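Local coordinates for CBS domain-containing protein CBSX1, chloroplastic (Arabidopsis thaliana, PDB 4GQV) that probably regulates thioredoxins in the chloroplast through its pair of CBS domains, at residues V19-T24 against P42-D47. Residues are numbered along the deposited sequence; the frame is centred on the assembly and turned at random.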
loop_
_atom_site.group_PDB
_atom_site.type_symbol
_atom_site.label_atom_id
_atom_site.label_comp_id
_atom_site.label_asym_id
_atom_site.label_seq_id
_atom_site.Cartn_x
_atom_site.Cartn_y
_atom_site.Cartn_z
ATOM N N VAL A 19 1.867 -7.260 -13.084
ATOM C CA VAL A 19 1.543 -6.365 -14.171
ATOM C C VAL A 19 0.143 -6.661 -14.671
ATOM O O VAL A 19 -0.440 -7.685 -14.329
ATOM C CB VAL A 19 2.519 -6.565 -15.349
ATOM C CG1 VAL A 19 3.912 -6.114 -14.964
ATOM C CG2 VAL A 19 2.537 -8.012 -15.779
ATOM N N VAL A 20 -0.404 -5.765 -15.478
ATOM C CA VAL A 20 -1.637 -6.083 -16.182
ATOM C C VAL A 20 -1.492 -5.544 -17.575
ATOM O O VAL A 20 -0.546 -4.827 -17.855
ATOM C CB VAL A 20 -2.933 -5.474 -15.515
ATOM C CG1 VAL A 20 -3.276 -6.155 -14.194
ATOM C CG2 VAL A 20 -2.857 -3.958 -15.363
ATOM N N LYS A 21 -2.431 -5.849 -18.453
ATOM C CA LYS A 21 -2.393 -5.272 -19.791
ATOM C C LYS A 21 -3.597 -4.398 -19.911
ATOM O O LYS A 21 -4.491 -4.485 -19.067
ATOM C CB LYS A 21 -2.414 -6.375 -20.851
ATOM C CG LYS A 21 -1.252 -7.331 -20.735
ATOM C CD LYS A 21 -0.475 -7.433 -22.027
ATOM C CE LYS A 21 0.540 -8.553 -21.924
ATOM N NZ LYS A 21 -0.101 -9.814 -21.459
ATOM N N PRO A 22 -3.652 -3.551 -20.950
ATOM C CA PRO A 22 -4.902 -2.796 -21.146
ATOM C C PRO A 22 -6.105 -3.714 -21.467
ATOM O O PRO A 22 -7.250 -3.262 -21.360
ATOM C CB PRO A 22 -4.595 -1.899 -22.354
ATOM C CG PRO A 22 -3.117 -1.934 -22.523
ATOM C CD PRO A 22 -2.649 -3.240 -21.979
ATOM N N THR A 23 -5.838 -4.963 -21.868
ATOM C CA THR A 23 -6.884 -5.947 -22.186
ATOM C C THR A 23 -7.394 -6.609 -20.924
ATOM O O THR A 23 -8.396 -7.321 -20.956
ATOM C CB THR A 23 -6.382 -7.103 -23.106
ATOM O OG1 THR A 23 -5.259 -7.762 -22.496
ATOM C CG2 THR A 23 -5.999 -6.578 -24.450
ATOM N N THR A 24 -6.684 -6.421 -19.819
ATOM C CA THR A 24 -7.153 -6.986 -18.561
ATOM C C THR A 24 -8.469 -6.314 -18.167
ATOM O O THR A 24 -8.610 -5.101 -18.332
ATOM C CB THR A 24 -6.090 -6.836 -17.487
ATOM O OG1 THR A 24 -4.899 -7.498 -17.935
ATOM C CG2 THR A 24 -6.531 -7.440 -16.164
ATOM N N PRO A 42 1.719 -1.566 -12.669
ATOM C CA PRO A 42 2.111 -1.154 -14.014
ATOM C C PRO A 42 1.303 -1.930 -15.064
ATOM O O PRO A 42 0.826 -3.066 -14.853
ATOM C CB PRO A 42 3.605 -1.539 -14.078
ATOM C CG PRO A 42 3.691 -2.716 -13.214
ATOM C CD PRO A 42 2.727 -2.454 -12.065
ATOM N N VAL A 43 1.143 -1.275 -16.196
ATOM C CA VAL A 43 0.314 -1.733 -17.289
ATOM C C VAL A 43 1.195 -1.781 -18.524
ATOM O O VAL A 43 1.692 -0.733 -18.969
ATOM C CB VAL A 43 -0.872 -0.780 -17.578
ATOM C CG1 VAL A 43 -1.854 -1.438 -18.583
ATOM C CG2 VAL A 43 -1.600 -0.387 -16.286
ATOM N N ILE A 44 1.370 -2.993 -19.063
ATOM C CA ILE A 44 2.231 -3.245 -20.210
ATOM C C ILE A 44 1.452 -3.632 -21.462
ATOM O O ILE A 44 0.361 -4.193 -21.360
ATOM C CB ILE A 44 3.261 -4.371 -19.916
ATOM C CG1 ILE A 44 2.548 -5.646 -19.474
ATOM C CG2 ILE A 44 4.271 -3.940 -18.853
ATOM C CD1 ILE A 44 3.497 -6.757 -19.062
ATOM N N ASP A 45 1.998 -3.316 -22.638
ATOM C CA ASP A 45 1.436 -3.844 -23.872
ATOM C C ASP A 45 2.030 -5.236 -24.139
ATOM O O ASP A 45 2.638 -5.815 -23.239
ATOM C CB ASP A 45 1.522 -2.865 -25.059
ATOM C CG ASP A 45 2.928 -2.723 -25.653
ATOM O OD1 ASP A 45 3.049 -1.893 -26.574
ATOM O OD2 ASP A 45 3.890 -3.411 -25.231
ATOM N N GLU A 46 1.835 -5.790 -25.334
ATOM C CA GLU A 46 2.275 -7.168 -25.599
ATOM C C GLU A 46 3.788 -7.259 -25.684
ATOM O O GLU A 46 4.377 -8.309 -25.440
ATOM C CB GLU A 46 1.644 -7.724 -26.878
ATOM C CG GLU A 46 0.142 -7.554 -26.965
ATOM C CD GLU A 46 -0.578 -8.213 -25.805
ATOM O OE1 GLU A 46 -0.056 -9.221 -25.276
ATOM O OE2 GLU A 46 -1.660 -7.712 -25.416
ATOM N N ASP A 47 4.407 -6.134 -26.011
ATOM C CA ASP A 47 5.852 -6.055 -26.157
ATOM C C ASP A 47 6.526 -5.785 -24.820
ATOM O O ASP A 47 7.711 -5.486 -24.776
ATOM C CB ASP A 47 6.208 -4.962 -27.179
ATOM C CG ASP A 47 5.728 -5.300 -28.594
ATOM O OD1 ASP A 47 4.928 -4.529 -29.158
ATOM O OD2 ASP A 47 6.156 -6.334 -29.143
#
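In the first CBS motif, after helix 26-36 the chain returns as strand 40-44 beside the extended segment 19-24 that leads into the helix, making one parallel beta bridge between Val20 and Val43. Val20 uses both backbone polar groups: its N gives a hydrogen bond to Pro42 O (3.0 Å), and its O takes one from Ile44 N (2.9 Å). Side chains then sort onto two faces. On one, Val19 CG2 meets Ile44 CD1 at 3.6 Å; a chi1 of 56° sets Ile44 CG1 between its own backbone N and carbonyl carbon, and the extended chain carries CD1 up to the valine. Val19 CG1 reaches the Pro42 ring at CG (3.8 Å). On the other face, Val20 CG2 touches Val43 CG2, while Val43 CG1 lies against Pro22.

Lys21 CA brings a C-H to Ile44 O (3.3 Å), and Pro22 CD crowds the same oxygen. The Lys21 chain bends at chi2 (-125°) and again at chi4 and crosses the Glu46 side chain at about a right angle, leaving NZ in a long salt bridge with OE1 (3.9 Å). Cutting Lys21 back to an alanine is likely to leave the Glu46 carboxylate without this distant charge partner and to strip the CG and CD methylenes from beside Ile44 O. Lys21 N also bonds Thr24 OG1 (3.0 Å), across the type I turn from Lys21 to Thr24.

Leu142 of strand 142-145 packs on Val19, Pro42 and Ile44; Val101 of helix 101-104 meets Val20 and Val43. Strand 50-55 hydrogen-bonds to Val43 through Val51 and Gly52, so strand 40-44 runs between it and the 19-24 segment.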